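Local structure of trehalose synthase regulatory protein (5HUS) at residues Leu27-Ala32 / Ser54-Leu59; Ser80-Met85 / Lys108-Leu113. The protein probably serves as the regulatory subunit of a trehalose-synthesising complex, its C-terminal domain having the HAD-type fold of trehalose-phosphate phosphatases. All blocks are in the same frame, centred on the assembly; numbering follows the deposited sequence.

Contact 1 of 2, residues Leu27-Ala32 / Ser54-Leu59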
ATOM      1  N   LEU A  27      -5.506  -0.332   3.813  1.00 18.40           N
ATOM      2  CA  LEU A  27      -6.691  -1.038   4.289  1.00 19.92           C
ATOM      3  C   LEU A  27      -7.267  -1.927   3.202  1.00 22.94           C
ATOM      4  O   LEU A  27      -7.152  -1.626   2.016  1.00 24.32           O
ATOM      5  CB  LEU A  27      -7.756  -0.045   4.752  1.00 23.09           C
ATOM      6  CG  LEU A  27      -7.373   0.961   5.833  1.00 25.21           C
ATOM      7  CD1 LEU A  27      -8.497   1.953   6.063  1.00 34.64           C
ATOM      8  CD2 LEU A  27      -7.018   0.239   7.123  1.00 31.30           C
ATOM      9  N   GLU A  28      -7.890  -3.024   3.619  1.00 25.58           N
ATOM     10  CA  GLU A  28      -8.619  -3.879   2.695  1.00 21.44           C
ATOM     11  C   GLU A  28     -10.020  -3.308   2.508  1.00 26.21           C
ATOM     12  O   GLU A  28     -10.829  -3.327   3.431  1.00 27.82           O
ATOM     13  CB  GLU A  28      -8.688  -5.311   3.224  1.00 29.42           C
ATOM     14  CG  GLU A  28      -7.334  -5.979   3.389  1.00 38.83           C
ATOM     15  CD  GLU A  28      -6.787  -6.524   2.081  1.00 64.38           C
ATOM     16  OE1 GLU A  28      -7.330  -7.536   1.584  1.00 63.66           O
ATOM     17  OE2 GLU A  28      -5.818  -5.942   1.548  1.00 57.59           O
ATOM     18  N   ILE A  29     -10.289  -2.771   1.326  1.00 23.80           N
ATOM     19  CA  ILE A  29     -11.579  -2.154   1.058  1.00 23.41           C
ATOM     20  C   ILE A  29     -12.437  -3.127   0.256  1.00 20.69           C
ATOM     21  O   ILE A  29     -11.972  -3.707  -0.724  1.00 24.40           O
ATOM     22  CB  ILE A  29     -11.415  -0.827   0.301  1.00 27.00           C
ATOM     23  CG1 ILE A  29     -10.538   0.131   1.108  1.00 31.77           C
ATOM     24  CG2 ILE A  29     -12.764  -0.195   0.019  1.00 24.12           C
ATOM     25  CD1 ILE A  29     -11.100   0.492   2.461  1.00 27.11           C
ATOM     26  N   SER A  30     -13.679  -3.321   0.689  1.00 21.46           N
ATOM     27  CA  SER A  30     -14.569  -4.264   0.017  1.00 22.08           C
ATOM     28  C   SER A  30     -16.000  -3.752   0.033  1.00 20.91           C
ATOM     29  O   SER A  30     -16.457  -3.220   1.039  1.00 24.88           O
ATOM     30  CB  SER A  30     -14.497  -5.638   0.683  1.00 31.09           C
ATOM     31  OG  SER A  30     -15.510  -6.504   0.190  1.00 28.31           O
ATOM     32  N   SER A  31     -16.702  -3.919  -1.084  1.00 23.52           N
ATOM     33  CA  SER A  31     -18.109  -3.539  -1.156  1.00 27.78           C
ATOM     34  C   SER A  31     -19.013  -4.705  -0.761  1.00 35.29           C
ATOM     35  O   SER A  31     -20.237  -4.574  -0.752  1.00 34.95           O
ATOM     36  CB  SER A  31     -18.463  -3.043  -2.558  1.00 23.99           C
ATOM     37  OG  SER A  31     -17.763  -1.849  -2.865  1.00 31.07           O
ATOM     38  N   ALA A  32     -18.402  -5.841  -0.439  1.00 28.09           N
ATOM     39  CA  ALA A  32     -19.138  -7.030  -0.008  1.00 32.23           C
ATOM     40  C   ALA A  32     -19.957  -6.768   1.244  1.00 32.57           C
ATOM     41  O   ALA A  32     -19.583  -5.959   2.086  1.00 36.96           O
ATOM     42  CB  ALA A  32     -18.184  -8.182   0.237  1.00 32.65           C
ATOM     43  N   SER A  54     -17.975   3.756   1.736  1.00 31.91           N
ATOM     44  CA  SER A  54     -18.834   4.710   2.432  1.00 27.67           C
ATOM     45  C   SER A  54     -18.576   4.710   3.937  1.00 23.81           C
ATOM     46  O   SER A  54     -18.616   5.757   4.573  1.00 32.07           O
ATOM     47  CB  SER A  54     -20.306   4.406   2.154  1.00 33.14           C
ATOM     48  OG  SER A  54     -20.631   3.083   2.539  1.00 50.02           O
ATOM     49  N   GLY A  55     -18.309   3.535   4.498  1.00 27.45           N
ATOM     50  CA  GLY A  55     -17.994   3.412   5.908  1.00 33.45           C
ATOM     51  C   GLY A  55     -16.697   4.111   6.271  1.00 29.89           C
ATOM     52  O   GLY A  55     -16.607   4.789   7.292  1.00 32.33           O
ATOM     53  N   LEU A  56     -15.690   3.941   5.422  1.00 30.49           N
ATOM     54  CA  LEU A  56     -14.393   4.585   5.602  1.00 27.63           C
ATOM     55  C   LEU A  56     -14.521   6.101   5.627  1.00 24.40           C
ATOM     56  O   LEU A  56     -13.969   6.764   6.504  1.00 27.70           O
ATOM     57  CB  LEU A  56     -13.434   4.163   4.482  1.00 29.08           C
ATOM     58  CG  LEU A  56     -12.082   4.872   4.452  1.00 25.15           C
ATOM     59  CD1 LEU A  56     -11.306   4.569   5.728  1.00 29.40           C
ATOM     60  CD2 LEU A  56     -11.286   4.470   3.215  1.00 28.26           C
ATOM     61  N   VAL A  57     -15.258   6.644   4.662  1.00 27.97           N
ATOM     62  CA  VAL A  57     -15.427   8.087   4.544  1.00 31.89           C
ATOM     63  C   VAL A  57     -16.231   8.628   5.719  1.00 32.21           C
ATOM     64  O   VAL A  57     -15.868   9.640   6.319  1.00 33.57           O
ATOM     65  CB  VAL A  57     -16.132   8.471   3.228  1.00 33.03           C
ATOM     66  CG1 VAL A  57     -16.319   9.977   3.146  1.00 42.86           C
ATOM     67  CG2 VAL A  57     -15.345   7.966   2.030  1.00 36.04           C
ATOM     68  N   ARG A  58     -17.325   7.944   6.041  1.00 31.74           N
ATOM     69  CA  ARG A  58     -18.171   8.332   7.169  1.00 35.08           C
ATOM     70  C   ARG A  58     -17.376   8.361   8.466  1.00 35.27           C
ATOM     71  O   ARG A  58     -17.413   9.346   9.207  1.00 34.13           O
ATOM     72  CB  ARG A  58     -19.361   7.378   7.304  1.00 34.02           C
ATOM     73  CG  ARG A  58     -20.215   7.608   8.546  1.00 46.34           C
ATOM     74  CD  ARG A  58     -21.472   6.733   8.555  1.00 45.00           C
ATOM     75  NE  ARG A  58     -21.176   5.307   8.682  1.00 40.33           N
ATOM     76  CZ  ARG A  58     -21.201   4.444   7.670  1.00 45.37           C
ATOM     77  NH1 ARG A  58     -21.516   4.853   6.449  1.00 40.75           N
ATOM     78  NH2 ARG A  58     -20.916   3.164   7.881  1.00 50.33           N
ATOM     79  N   LEU A  59     -16.638   7.289   8.726  1.00 26.83           N
ATOM     80  CA  LEU A  59     -15.899   7.169   9.979  1.00 29.35           C
ATOM     81  C   LEU A  59     -14.717   8.132  10.066  1.00 30.59           C
ATOM     82  O   LEU A  59     -14.160   8.325  11.144  1.00 31.81           O
ATOM     83  CB  LEU A  59     -15.419   5.732  10.178  1.00 32.57           C
ATOM     84  CG  LEU A  59     -16.503   4.733  10.591  1.00 29.16           C
ATOM     85  CD1 LEU A  59     -15.913   3.342  10.739  1.00 33.69           C
ATOM     86  CD2 LEU A  59     -17.181   5.172  11.884  1.00 35.52           C
TER

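Contact 2 of 2, residues Ser80-Met85 / Lys108-Leu113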
ATOM      1  N   SER A  80      -9.528   0.726 -11.949  1.00 19.65           N
ATOM      2  CA  SER A  80     -10.936   0.713 -12.331  1.00 22.61           C
ATOM      3  C   SER A  80     -11.854   0.325 -11.167  1.00 21.59           C
ATOM      4  O   SER A  80     -12.940   0.889 -11.025  1.00 21.45           O
ATOM      5  CB  SER A  80     -11.148  -0.221 -13.532  1.00 22.62           C
ATOM      6  OG  SER A  80     -10.732  -1.543 -13.246  1.00 23.72           O
ATOM      7  N   ASP A  81     -11.422  -0.611 -10.323  1.00 19.68           N
ATOM      8  CA  ASP A  81     -12.214  -0.976  -9.143  1.00 19.35           C
ATOM      9  C   ASP A  81     -12.263   0.157  -8.121  1.00 23.72           C
ATOM     10  O   ASP A  81     -13.307   0.416  -7.524  1.00 21.42           O
ATOM     11  CB  ASP A  81     -11.670  -2.246  -8.485  1.00 20.43           C
ATOM     12  CG  ASP A  81     -12.027  -3.507  -9.259  1.00 26.83           C
ATOM     13  OD1 ASP A  81     -12.805  -3.408 -10.226  1.00 25.82           O
ATOM     14  OD2 ASP A  81     -11.531  -4.593  -8.897  1.00 25.93           O
ATOM     15  N   LEU A  82     -11.133   0.828  -7.908  1.00 19.99           N
ATOM     16  CA  LEU A  82     -11.088   1.933  -6.964  1.00 19.05           C
ATOM     17  C   LEU A  82     -11.900   3.130  -7.446  1.00 17.57           C
ATOM     18  O   LEU A  82     -12.532   3.811  -6.642  1.00 21.17           O
ATOM     19  CB  LEU A  82      -9.629   2.350  -6.694  1.00 19.73           C
ATOM     20  CG  LEU A  82      -8.902   1.317  -5.829  1.00 16.70           C
ATOM     21  CD1 LEU A  82      -7.396   1.569  -5.798  1.00 19.81           C
ATOM     22  CD2 LEU A  82      -9.478   1.284  -4.416  1.00 18.51           C
ATOM     23  N   ASP A  83     -11.864   3.400  -8.747  1.00 18.26           N
ATOM     24  CA  ASP A  83     -12.639   4.507  -9.307  1.00 22.26           C
ATOM     25  C   ASP A  83     -14.137   4.259  -9.120  1.00 24.75           C
ATOM     26  O   ASP A  83     -14.895   5.185  -8.837  1.00 25.51           O
ATOM     27  CB  ASP A  83     -12.319   4.709 -10.790  1.00 20.23           C
ATOM     28  CG  ASP A  83     -11.038   5.499 -11.025  1.00 25.07           C
ATOM     29  OD1 ASP A  83     -10.550   6.172 -10.094  1.00 25.93           O
ATOM     30  OD2 ASP A  83     -10.537   5.457 -12.168  1.00 23.13           O
ATOM     31  N   ILE A  84     -14.561   3.009  -9.271  1.00 21.87           N
ATOM     32  CA  ILE A  84     -15.964   2.666  -9.008  1.00 23.00           C
ATOM     33  C   ILE A  84     -16.299   2.866  -7.531  1.00 23.83           C
ATOM     34  O   ILE A  84     -17.329   3.458  -7.184  1.00 25.08           O
ATOM     35  CB  ILE A  84     -16.277   1.213  -9.433  1.00 24.39           C
ATOM     36  CG1 ILE A  84     -16.363   1.121 -10.961  1.00 22.08           C
ATOM     37  CG2 ILE A  84     -17.563   0.728  -8.777  1.00 19.41           C
ATOM     38  CD1 ILE A  84     -16.408  -0.294 -11.494  1.00 24.73           C
ATOM     39  N   MET A  85     -15.413   2.403  -6.655  1.00 18.94           N
ATOM     40  CA  MET A  85     -15.644   2.493  -5.221  1.00 19.56           C
ATOM     41  C   MET A  85     -15.720   3.913  -4.696  1.00 19.06           C
ATOM     42  O   MET A  85     -16.561   4.218  -3.846  1.00 20.22           O
ATOM     43  CB  MET A  85     -14.555   1.748  -4.459  1.00 20.89           C
ATOM     44  CG  MET A  85     -14.678   0.241  -4.493  1.00 24.68           C
ATOM     45  SD  MET A  85     -13.270  -0.493  -3.642  1.00 24.41           S
ATOM     46  CE  MET A  85     -13.885  -2.144  -3.320  1.00 24.23           C
ATOM     47  N   LYS A 108      -8.326  14.350 -11.555  1.00 31.55           N
ATOM     48  CA  LYS A 108      -9.231  13.580 -12.405  1.00 37.33           C
ATOM     49  C   LYS A 108      -8.532  12.357 -12.987  1.00 25.99           C
ATOM     50  O   LYS A 108      -9.175  11.383 -13.366  1.00 31.76           O
ATOM     51  CB  LYS A 108      -9.777  14.443 -13.546  1.00 41.03           C
ATOM     52  CG  LYS A 108     -10.447  15.734 -13.118  1.00 44.05           C
ATOM     53  CD  LYS A 108     -11.141  16.395 -14.304  1.00 57.47           C
ATOM     54  CE  LYS A 108     -10.794  17.874 -14.413  1.00 58.65           C
ATOM     55  NZ  LYS A 108     -11.216  18.650 -13.213  1.00 58.19           N
ATOM     56  N   ASN A 109      -7.208  12.418 -13.057  1.00 27.40           N
ATOM     57  CA  ASN A 109      -6.436  11.389 -13.737  1.00 36.59           C
ATOM     58  C   ASN A 109      -5.455  10.669 -12.827  1.00 29.22           C
ATOM     59  O   ASN A 109      -4.984  11.228 -11.842  1.00 30.82           O
ATOM     60  CB  ASN A 109      -5.682  12.006 -14.913  1.00 35.49           C
ATOM     61  CG  ASN A 109      -6.608  12.464 -16.011  1.00 48.12           C
ATOM     62  OD1 ASN A 109      -7.568  11.773 -16.353  1.00 46.27           O
ATOM     63  ND2 ASN A 109      -6.337  13.638 -16.565  1.00 43.32           N
ATOM     64  N   TRP A 110      -5.150   9.422 -13.170  1.00 22.83           N
ATOM     65  CA  TRP A 110      -4.131   8.668 -12.458  1.00 21.65           C
ATOM     66  C   TRP A 110      -2.748   8.999 -12.969  1.00 22.99           C
ATOM     67  O   TRP A 110      -2.533   9.167 -14.174  1.00 25.69           O
ATOM     68  CB  TRP A 110      -4.349   7.159 -12.597  1.00 17.84           C
ATOM     69  CG  TRP A 110      -5.590   6.638 -11.963  1.00 20.28           C
ATOM     70  CD1 TRP A 110      -6.828   6.551 -12.535  1.00 22.19           C
ATOM     71  CD2 TRP A 110      -5.716   6.096 -10.642  1.00 19.54           C
ATOM     72  NE1 TRP A 110      -7.721   6.000 -11.644  1.00 22.64           N
ATOM     73  CE2 TRP A 110      -7.062   5.710 -10.477  1.00 17.84           C
ATOM     74  CE3 TRP A 110      -4.820   5.904  -9.584  1.00 17.85           C
ATOM     75  CZ2 TRP A 110      -7.536   5.141  -9.294  1.00 21.39           C
ATOM     76  CZ3 TRP A 110      -5.292   5.340  -8.408  1.00 18.64           C
ATOM     77  CH2 TRP A 110      -6.641   4.967  -8.272  1.00 21.71           C
ATOM     78  N   ILE A 111      -1.814   9.068 -12.034  1.00 20.41           N
ATOM     79  CA  ILE A 111      -0.397   9.106 -12.339  1.00 23.56           C
ATOM     80  C   ILE A 111       0.130   7.688 -12.406  1.00 27.38           C
ATOM     81  O   ILE A 111      -0.115   6.888 -11.505  1.00 22.88           O
ATOM     82  CB  ILE A 111       0.391   9.874 -11.277  1.00 22.20           C
ATOM     83  CG1 ILE A 111      -0.034  11.340 -11.248  1.00 23.11           C
ATOM     84  CG2 ILE A 111       1.896   9.727 -11.523  1.00 19.83           C
ATOM     85  CD1 ILE A 111       0.458  12.075 -10.022  1.00 18.84           C
ATOM     86  N   SER A 112       0.845   7.369 -13.475  1.00 21.76           N
ATOM     87  CA  SER A 112       1.440   6.048 -13.593  1.00 19.54           C
ATOM     88  C   SER A 112       2.891   6.085 -13.123  1.00 24.07           C
ATOM     89  O   SER A 112       3.784   6.552 -13.832  1.00 23.67           O
ATOM     90  CB  SER A 112       1.348   5.537 -15.031  1.00 24.19           C
ATOM     91  OG  SER A 112       1.802   4.195 -15.117  1.00 27.00           O
ATOM     92  N   LEU A 113       3.114   5.606 -11.905  1.00 22.21           N
ATOM     93  CA  LEU A 113       4.463   5.411 -11.406  1.00 21.84           C
ATOM     94  C   LEU A 113       5.089   4.221 -12.126  1.00 19.66           C
ATOM     95  O   LEU A 113       6.290   4.212 -12.416  1.00 25.11           O
ATOM     96  CB  LEU A 113       4.439   5.203  -9.890  1.00 19.57           C
ATOM     97  CG  LEU A 113       5.748   5.250  -9.111  1.00 24.46           C
ATOM     98  CD1 LEU A 113       6.596   6.455  -9.495  1.00 26.27           C
ATOM     99  CD2 LEU A 113       5.436   5.267  -7.617  1.00 21.88           C
TER

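Contact 1 of 2, residues Leu27-Ala32 / Ser54-Leu59
Leu27, just before the short, weakly bonded strand 28-29, and Ile29 on it meet Leu56 of helix 53-59 across a wide backbone gap, the nearest CA atoms, those of Ile29 and Leu56, being 8.6 Å apart. The contact is therefore made at the ends of side chains. Leu56 divides its two methyls between the partners: CD1 lies 3.9 Å from Leu27 CD1, and CD2 lies 4.1 Å from Ile29 CD1. Leu56 swings its CG to the far side from the backbone N (chi1 174°), and the fork at its end reaches both residues. Leu27 meets it obliquely, whereas Ile29 crosses it at about a right angle, its CG1 branch carrying CD1 to the leucine. Neighbouring elements extend this apolar cluster: Phe86 of helix 79-86 touches both Ile29 and Leu56, while helix 297-304 brings Ile297 to Leu27 and Leu301 to Leu56. Strand 28-29 is held separately, by backbone hydrogen bonds that Glu28 and Ser30 share with Ile51 of the parallel strand 50-51. All three touching residues are buried, and no hydrogen bond crosses between the segments. Cohesion here thus rests on dispersion and the exclusion of water, with only 93 Å² buried by the pair itself.

Contact 2 of 2, residues Ser80-Met85 / Lys108-Leu113
Trp110 and Asp83 come together with matching first torsions: in each, CG stands anti to the carbonyl carbon and beside the backbone N, at chi1 -65° for the tryptophan and -81° for the aspartate. The two side chains run past each other in opposite directions, which brings the carboxylate to the indole's nitrogen edge although the nearest CA atoms, those of Asp83 and Trp110, are 10.0 Å apart. The resulting hydrogen bond, from Trp110 NE1 to Asp83 OD2, measures 2.9 Å and is almost straight, with an angle of 178° at the hydrogen. OD2 lies practically in the ring plane and receives the N-H on its syn side, somewhat out of the carboxylate plane; the two planes are clearly turned against each other. Asp83 OD1 lies close to the same edge, 3.3 Å from Trp110 CZ2, and makes a salt bridge to Lys103 of strand 101-103. The aspartate is thus gripped by a neutral donor and by a cation, an environment that would be expected to favour its ionised form.

One helical position earlier, Leu82 adds an apolar contact, its CD1 approaching Trp110 CH2 obliquely at 4.3 Å. The indole also rests on Leu94 and Ala96 of strand 93-96 and on Phe101 and Lys103 of strand 101-103, which places it between helix 79-86 and this part of the sheet. A backbone hydrogen bond between Ile111 and Val102 joins strand 111-112, just beyond the tryptophan, to strand 101-103. This is helix-on-sheet packing at one margin of an alpha/beta HAD-like domain, where helix 79-86 packs against strand 93-96 and reaches Lys103 of the antiparallel strand 101-103.

How the contacts relate
Both segments of contact 1 precede those of contact 2 in the sequence, and the contact centres lie about 16 Å apart. Helix 79-86 connects them: one part of it faces Trp110 in contact 2, while Met85 CE comes within 3.6 Å of Ile29 O and 3.9 Å of Ser31 OG in contact 1. The nine-stranded mixed sheet provides the common frame. Strand 20-26, in its parallel part, leads directly into segment 27-32, whereas segment 108-113 contains the outermost strand 111-112, next to the antiparallel strand 101-103. Contact 1 packs helix 53-59 beside the chain leaving core strand 20-26, and contact 2 ties helix 79-86 to the sheet edge; both belong to the HAD-like alpha/beta domain expected from the family.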